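Local coordinates for Ctr9 protein (Myceliophthora thermophila, PDB 6AF0), which probably binds RNA polymerase II as a tetratricopeptide-repeat scaffold protein, at residues A344-H358 with A366-G378. Numbering follows the deposited sequence.
Sequences AIASDGWYLLARKEH and ASDYYRRADDARG
Ala354 sets its CB over the centre of the Tyr370 ring, 3.4 Å from the centroid, a CH-pi contact. The Tyr370 ring is steered there with CG beside its backbone N (chi1 -84°). Its OH meets His358 ND1 at 3.1 Å in a nearly straight hydrogen bond, at the edge of the imidazole; either atom could be the donor. Tyr351 CE1 comes to another part of the Tyr370 rim, completing an aromatic cluster. On the other flank, Arg372 CB lies over the five-membered ring of Trp350, 3.8 Å from its centroid. Trp350 CZ3 reaches Tyr369 CE1, the two ring planes being 44° apart. Tyr369 is a knob among Trp350, Leu353, Ala354 and Glu357. An alanine in place of Trp350 would probably open a gap beside Tyr369 and take away the ring face that Arg372 CB rests on. Between these flanks, small residues let the backbones close in, with Ser347 CA 4.1 Å from Ala373 CA. At one end, Arg377 NH2 forms a salt bridge with Asp348 OD1 (2.6 Å). Behind the cluster, Arg355 NE bonds to Tyr351 OH. Segments 344-358 and 366-376 run antiparallel, their axes 162° apart, consistent with the helical-repeat architecture of this protein. Helices 310-322 and 326-338 pack against 344-358, while Tyr351 and His358 touch helix 385-396 and a chain of another protein.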
loop_
_atom_site.group_PDB
_atom_site.type_symbol
_atom_site.label_atom_id
_atom_site.label_comp_id
_atom_site.label_asym_id
_atom_site.label_seq_id
_atom_site.Cartn_x
_atom_site.Cartn_y
_atom_site.Cartn_z
ATOM N N ALA A 344 -5.892 10.632 -29.694
ATOM C CA ALA A 344 -4.658 10.414 -28.913
ATOM C C ALA A 344 -3.833 11.676 -28.837
ATOM O O ALA A 344 -3.319 12.036 -27.764
ATOM C CB ALA A 344 -3.823 9.288 -29.516
ATOM N N ILE A 345 -3.715 12.343 -29.985
ATOM C CA ILE A 345 -2.962 13.592 -30.042
ATOM C C ILE A 345 -3.613 14.615 -29.153
ATOM O O ILE A 345 -2.951 15.241 -28.343
ATOM C CB ILE A 345 -2.849 14.128 -31.450
ATOM C CG1 ILE A 345 -1.880 13.250 -32.220
ATOM C CG2 ILE A 345 -2.365 15.560 -31.432
ATOM C CD1 ILE A 345 -1.527 13.738 -33.600
ATOM N N ALA A 346 -4.922 14.751 -29.279
ATOM C CA ALA A 346 -5.672 15.689 -28.450
ATOM C C ALA A 346 -5.421 15.406 -26.980
ATOM O O ALA A 346 -5.121 16.340 -26.205
ATOM C CB ALA A 346 -7.153 15.634 -28.763
ATOM N N SER A 347 -5.483 14.132 -26.604
ATOM C CA SER A 347 -5.261 13.785 -25.201
ATOM C C SER A 347 -3.844 14.133 -24.736
ATOM O O SER A 347 -3.644 14.516 -23.595
ATOM C CB SER A 347 -5.509 12.315 -24.946
ATOM O OG SER A 347 -4.295 11.621 -25.096
ATOM N N ASP A 348 -2.866 13.978 -25.624
ATOM C CA ASP A 348 -1.455 14.247 -25.299
ATOM C C ASP A 348 -1.242 15.730 -25.127
ATOM O O ASP A 348 -0.537 16.173 -24.214
ATOM C CB ASP A 348 -0.529 13.719 -26.389
ATOM C CG ASP A 348 -0.373 12.212 -26.358
ATOM O OD1 ASP A 348 -0.996 11.539 -25.518
ATOM O OD2 ASP A 348 0.382 11.680 -27.193
ATOM N N GLY A 349 -1.881 16.500 -25.987
ATOM C CA GLY A 349 -1.852 17.960 -25.868
ATOM C C GLY A 349 -2.449 18.460 -24.566
ATOM O O GLY A 349 -1.861 19.317 -23.912
ATOM N N TRP A 350 -3.613 17.924 -24.194
ATOM C CA TRP A 350 -4.284 18.353 -22.962
ATOM C C TRP A 350 -3.403 17.958 -21.793
ATOM O O TRP A 350 -3.223 18.713 -20.843
ATOM C CB TRP A 350 -5.707 17.766 -22.801
ATOM C CG TRP A 350 -6.755 18.385 -23.694
ATOM C CD1 TRP A 350 -7.532 17.730 -24.608
ATOM C CD2 TRP A 350 -7.126 19.767 -23.779
ATOM N NE1 TRP A 350 -8.365 18.612 -25.259
ATOM C CE2 TRP A 350 -8.137 19.871 -24.776
ATOM C CE3 TRP A 350 -6.704 20.931 -23.124
ATOM C CZ2 TRP A 350 -8.741 21.100 -25.126
ATOM C CZ3 TRP A 350 -7.306 22.175 -23.482
ATOM C CH2 TRP A 350 -8.311 22.234 -24.476
ATOM N N TYR A 351 -2.818 16.780 -21.885
ATOM C CA TYR A 351 -1.962 16.304 -20.821
ATOM C C TYR A 351 -0.761 17.230 -20.641
ATOM O O TYR A 351 -0.427 17.580 -19.534
ATOM C CB TYR A 351 -1.509 14.882 -21.084
ATOM C CG TYR A 351 -0.625 14.377 -19.988
ATOM C CD1 TYR A 351 -1.141 14.117 -18.726
ATOM C CD2 TYR A 351 0.737 14.181 -20.190
ATOM C CE1 TYR A 351 -0.330 13.654 -17.701
ATOM C CE2 TYR A 351 1.548 13.699 -19.175
ATOM C CZ TYR A 351 1.005 13.449 -17.928
ATOM O OH TYR A 351 1.763 13.003 -16.887
ATOM N N LEU A 352 -0.134 17.654 -21.728
ATOM C CA LEU A 352 0.993 18.599 -21.626
ATOM C C LEU A 352 0.607 19.925 -20.985
ATOM O O LEU A 352 1.310 20.418 -20.113
ATOM C CB LEU A 352 1.621 18.856 -22.992
ATOM C CG LEU A 352 2.260 17.637 -23.668
ATOM C CD1 LEU A 352 2.668 17.971 -25.092
ATOM C CD2 LEU A 352 3.454 17.138 -22.884
ATOM N N LEU A 353 -0.507 20.496 -21.419
ATOM C CA LEU A 353 -1.037 21.707 -20.808
ATOM C C LEU A 353 -1.363 21.476 -19.334
ATOM O O LEU A 353 -1.071 22.308 -18.493
ATOM C CB LEU A 353 -2.288 22.189 -21.548
ATOM C CG LEU A 353 -2.152 22.651 -23.001
ATOM C CD1 LEU A 353 -3.411 23.340 -23.501
ATOM C CD2 LEU A 353 -0.974 23.589 -23.147
ATOM N N ALA A 354 -1.961 20.343 -19.019
ATOM C CA ALA A 354 -2.232 20.020 -17.631
ATOM C C ALA A 354 -0.941 20.070 -16.807
ATOM O O ALA A 354 -0.899 20.731 -15.773
ATOM C CB ALA A 354 -2.894 18.650 -17.501
ATOM N N ARG A 355 0.109 19.398 -17.270
ATOM C CA ARG A 355 1.361 19.354 -16.528
ATOM C C ARG A 355 2.010 20.717 -16.448
ATOM O O ARG A 355 2.781 20.979 -15.524
ATOM C CB ARG A 355 2.364 18.416 -17.163
ATOM C CG ARG A 355 1.940 16.977 -17.202
ATOM C CD ARG A 355 3.149 16.109 -17.491
ATOM N NE ARG A 355 3.513 15.292 -16.344
ATOM C CZ ARG A 355 4.692 15.300 -15.733
ATOM N NH1 ARG A 355 5.691 16.070 -16.153
ATOM N NH2 ARG A 355 4.879 14.506 -14.689
ATOM N N LYS A 356 1.756 21.575 -17.426
ATOM C CA LYS A 356 2.284 22.924 -17.320
ATOM C C LYS A 356 1.564 23.704 -16.209
ATOM O O LYS A 356 2.187 24.197 -15.284
ATOM C CB LYS A 356 2.192 23.681 -18.637
ATOM C CG LYS A 356 2.445 25.166 -18.434
ATOM C CD LYS A 356 2.179 25.979 -19.680
ATOM C CE LYS A 356 1.324 27.189 -19.359
ATOM N NZ LYS A 356 -0.090 26.720 -19.324
ATOM N N GLU A 357 0.251 23.821 -16.327
ATOM C CA GLU A 357 -0.570 24.511 -15.331
ATOM C C GLU A 357 -0.457 23.900 -13.941
ATOM O O GLU A 357 -0.668 24.580 -12.944
ATOM C CB GLU A 357 -2.047 24.498 -15.743
ATOM C CG GLU A 357 -2.383 25.387 -16.928
ATOM C CD GLU A 357 -1.908 26.820 -16.748
ATOM O OE1 GLU A 357 -1.639 27.475 -17.769
ATOM O OE2 GLU A 357 -1.798 27.306 -15.600
ATOM N N HIS A 358 -0.164 22.614 -13.879
ATOM C CA HIS A 358 0.158 21.970 -12.623
ATOM C C HIS A 358 1.435 22.590 -12.042
ATOM O O HIS A 358 1.433 23.047 -10.912
ATOM C CB HIS A 358 0.331 20.469 -12.857
ATOM C CG HIS A 358 0.365 19.652 -11.610
ATOM N ND1 HIS A 358 0.109 18.299 -11.607
ATOM C CD2 HIS A 358 0.630 19.988 -10.329
ATOM C CE1 HIS A 358 0.227 17.832 -10.378
ATOM N NE2 HIS A 358 0.542 18.836 -9.583
ATOM N N ALA A 366 -5.919 23.308 -14.544
ATOM C CA ALA A 366 -5.083 22.125 -14.658
ATOM C C ALA A 366 -5.901 20.837 -14.528
ATOM O O ALA A 366 -5.660 19.846 -15.215
ATOM C CB ALA A 366 -3.976 22.157 -13.624
ATOM N N SER A 367 -6.884 20.865 -13.648
ATOM C CA SER A 367 -7.705 19.692 -13.375
ATOM C C SER A 367 -8.687 19.441 -14.523
ATOM O O SER A 367 -8.949 18.280 -14.893
ATOM C CB SER A 367 -8.442 19.885 -12.042
ATOM O OG SER A 367 -8.882 21.234 -11.901
ATOM N N ASP A 368 -9.214 20.538 -15.070
ATOM C CA ASP A 368 -10.089 20.486 -16.234
ATOM C C ASP A 368 -9.322 19.896 -17.406
ATOM O O ASP A 368 -9.779 18.937 -18.014
ATOM C CB ASP A 368 -10.632 21.877 -16.576
ATOM C CG ASP A 368 -11.722 21.835 -17.624
ATOM O OD1 ASP A 368 -12.822 22.383 -17.393
ATOM O OD2 ASP A 368 -11.478 21.238 -18.682
ATOM N N TYR A 369 -8.142 20.455 -17.676
ATOM C CA TYR A 369 -7.187 19.923 -18.669
ATOM C C TYR A 369 -6.881 18.436 -18.480
ATOM O O TYR A 369 -7.042 17.639 -19.398
ATOM C CB TYR A 369 -5.876 20.702 -18.608
ATOM C CG TYR A 369 -5.936 22.103 -19.183
ATOM C CD1 TYR A 369 -7.127 22.657 -19.642
ATOM C CD2 TYR A 369 -4.802 22.877 -19.249
ATOM C CE1 TYR A 369 -7.163 23.935 -20.168
ATOM C CE2 TYR A 369 -4.835 24.156 -19.769
ATOM C CZ TYR A 369 -6.013 24.680 -20.229
ATOM O OH TYR A 369 -6.021 25.959 -20.736
ATOM N N TYR A 370 -6.439 18.040 -17.301
ATOM C CA TYR A 370 -6.303 16.607 -17.043
ATOM C C TYR A 370 -7.572 15.832 -17.435
ATOM O O TYR A 370 -7.495 14.764 -18.042
ATOM C CB TYR A 370 -5.989 16.329 -15.569
ATOM C CG TYR A 370 -4.533 16.431 -15.201
ATOM C CD1 TYR A 370 -3.598 15.616 -15.782
ATOM C CD2 TYR A 370 -4.102 17.327 -14.241
ATOM C CE1 TYR A 370 -2.269 15.718 -15.449
ATOM C CE2 TYR A 370 -2.773 17.425 -13.897
ATOM C CZ TYR A 370 -1.867 16.622 -14.513
ATOM O OH TYR A 370 -0.548 16.693 -14.169
ATOM N N ARG A 371 -8.730 16.363 -17.046
ATOM C CA ARG A 371 -10.009 15.710 -17.316
ATOM C C ARG A 371 -10.236 15.564 -18.838
ATOM O O ARG A 371 -10.631 14.500 -19.326
ATOM C CB ARG A 371 -11.146 16.474 -16.627
ATOM C CG ARG A 371 -12.480 16.391 -17.337
ATOM C CD ARG A 371 -13.466 17.438 -16.861
ATOM N NE ARG A 371 -14.476 17.677 -17.890
ATOM C CZ ARG A 371 -15.398 16.790 -18.287
ATOM N NH1 ARG A 371 -15.467 15.568 -17.757
ATOM N NH2 ARG A 371 -16.272 17.130 -19.229
ATOM N N ARG A 372 -9.951 16.628 -19.577
ATOM C CA ARG A 372 -10.119 16.633 -21.033
ATOM C C ARG A 372 -9.172 15.658 -21.723
ATOM O O ARG A 372 -9.505 15.057 -22.739
ATOM C CB ARG A 372 -9.921 18.053 -21.582
ATOM C CG ARG A 372 -11.064 18.967 -21.194
ATOM C CD ARG A 372 -10.929 20.378 -21.730
ATOM N NE ARG A 372 -11.984 21.242 -21.192
ATOM C CZ ARG A 372 -12.030 22.566 -21.332
ATOM N NH1 ARG A 372 -11.080 23.210 -22.010
ATOM N NH2 ARG A 372 -13.035 23.249 -20.787
ATOM N N ALA A 373 -7.986 15.534 -21.147
ATOM C CA ALA A 373 -6.973 14.617 -21.619
ATOM C C ALA A 373 -7.425 13.180 -21.428
ATOM O O ALA A 373 -7.118 12.320 -22.251
ATOM C CB ALA A 373 -5.668 14.861 -20.865
ATOM N N ASP A 374 -8.122 12.926 -20.321
ATOM C CA ASP A 374 -8.623 11.584 -20.000
ATOM C C ASP A 374 -9.781 11.236 -20.913
ATOM O O ASP A 374 -9.799 10.160 -21.516
ATOM C CB ASP A 374 -9.076 11.474 -18.534
ATOM C CG ASP A 374 -9.433 10.025 -18.131
ATOM O OD1 ASP A 374 -8.970 9.102 -18.824
ATOM O OD2 ASP A 374 -10.167 9.796 -17.135
ATOM N N ASP A 375 -10.739 12.156 -20.991
ATOM C CA ASP A 375 -11.935 11.991 -21.823
ATOM C C ASP A 375 -11.584 11.835 -23.314
ATOM O O ASP A 375 -12.170 10.996 -23.992
ATOM C CB ASP A 375 -12.927 13.153 -21.618
ATOM C CG ASP A 375 -13.459 13.246 -20.182
ATOM O OD1 ASP A 375 -13.322 12.278 -19.386
ATOM O OD2 ASP A 375 -14.003 14.326 -19.853
ATOM N N ALA A 376 -10.612 12.606 -23.810
ATOM C CA ALA A 376 -10.217 12.563 -25.238
ATOM C C ALA A 376 -9.918 11.148 -25.689
ATOM O O ALA A 376 -10.244 10.768 -26.816
ATOM C CB ALA A 376 -9.026 13.460 -25.517
ATOM N N ARG A 377 -9.320 10.364 -24.799
ATOM C CA ARG A 377 -9.089 8.945 -25.059
ATOM C C ARG A 377 -10.253 8.088 -24.595
ATOM O O ARG A 377 -10.120 6.851 -24.479
ATOM C CB ARG A 377 -7.832 8.469 -24.355
ATOM C CG ARG A 377 -6.556 8.830 -25.073
ATOM C CD ARG A 377 -5.356 8.597 -24.169
ATOM N NE ARG A 377 -4.139 9.213 -24.706
ATOM C CZ ARG A 377 -3.284 8.612 -25.513
ATOM N NH1 ARG A 377 -3.493 7.354 -25.882
ATOM N NH2 ARG A 377 -2.225 9.272 -25.955
ATOM N N GLY A 378 -11.384 8.739 -24.311
ATOM C CA GLY A 378 -12.620 8.044 -23.929
ATOM C C GLY A 378 -13.004 8.220 -22.476
ATOM O O GLY A 378 -14.072 7.802 -22.062
#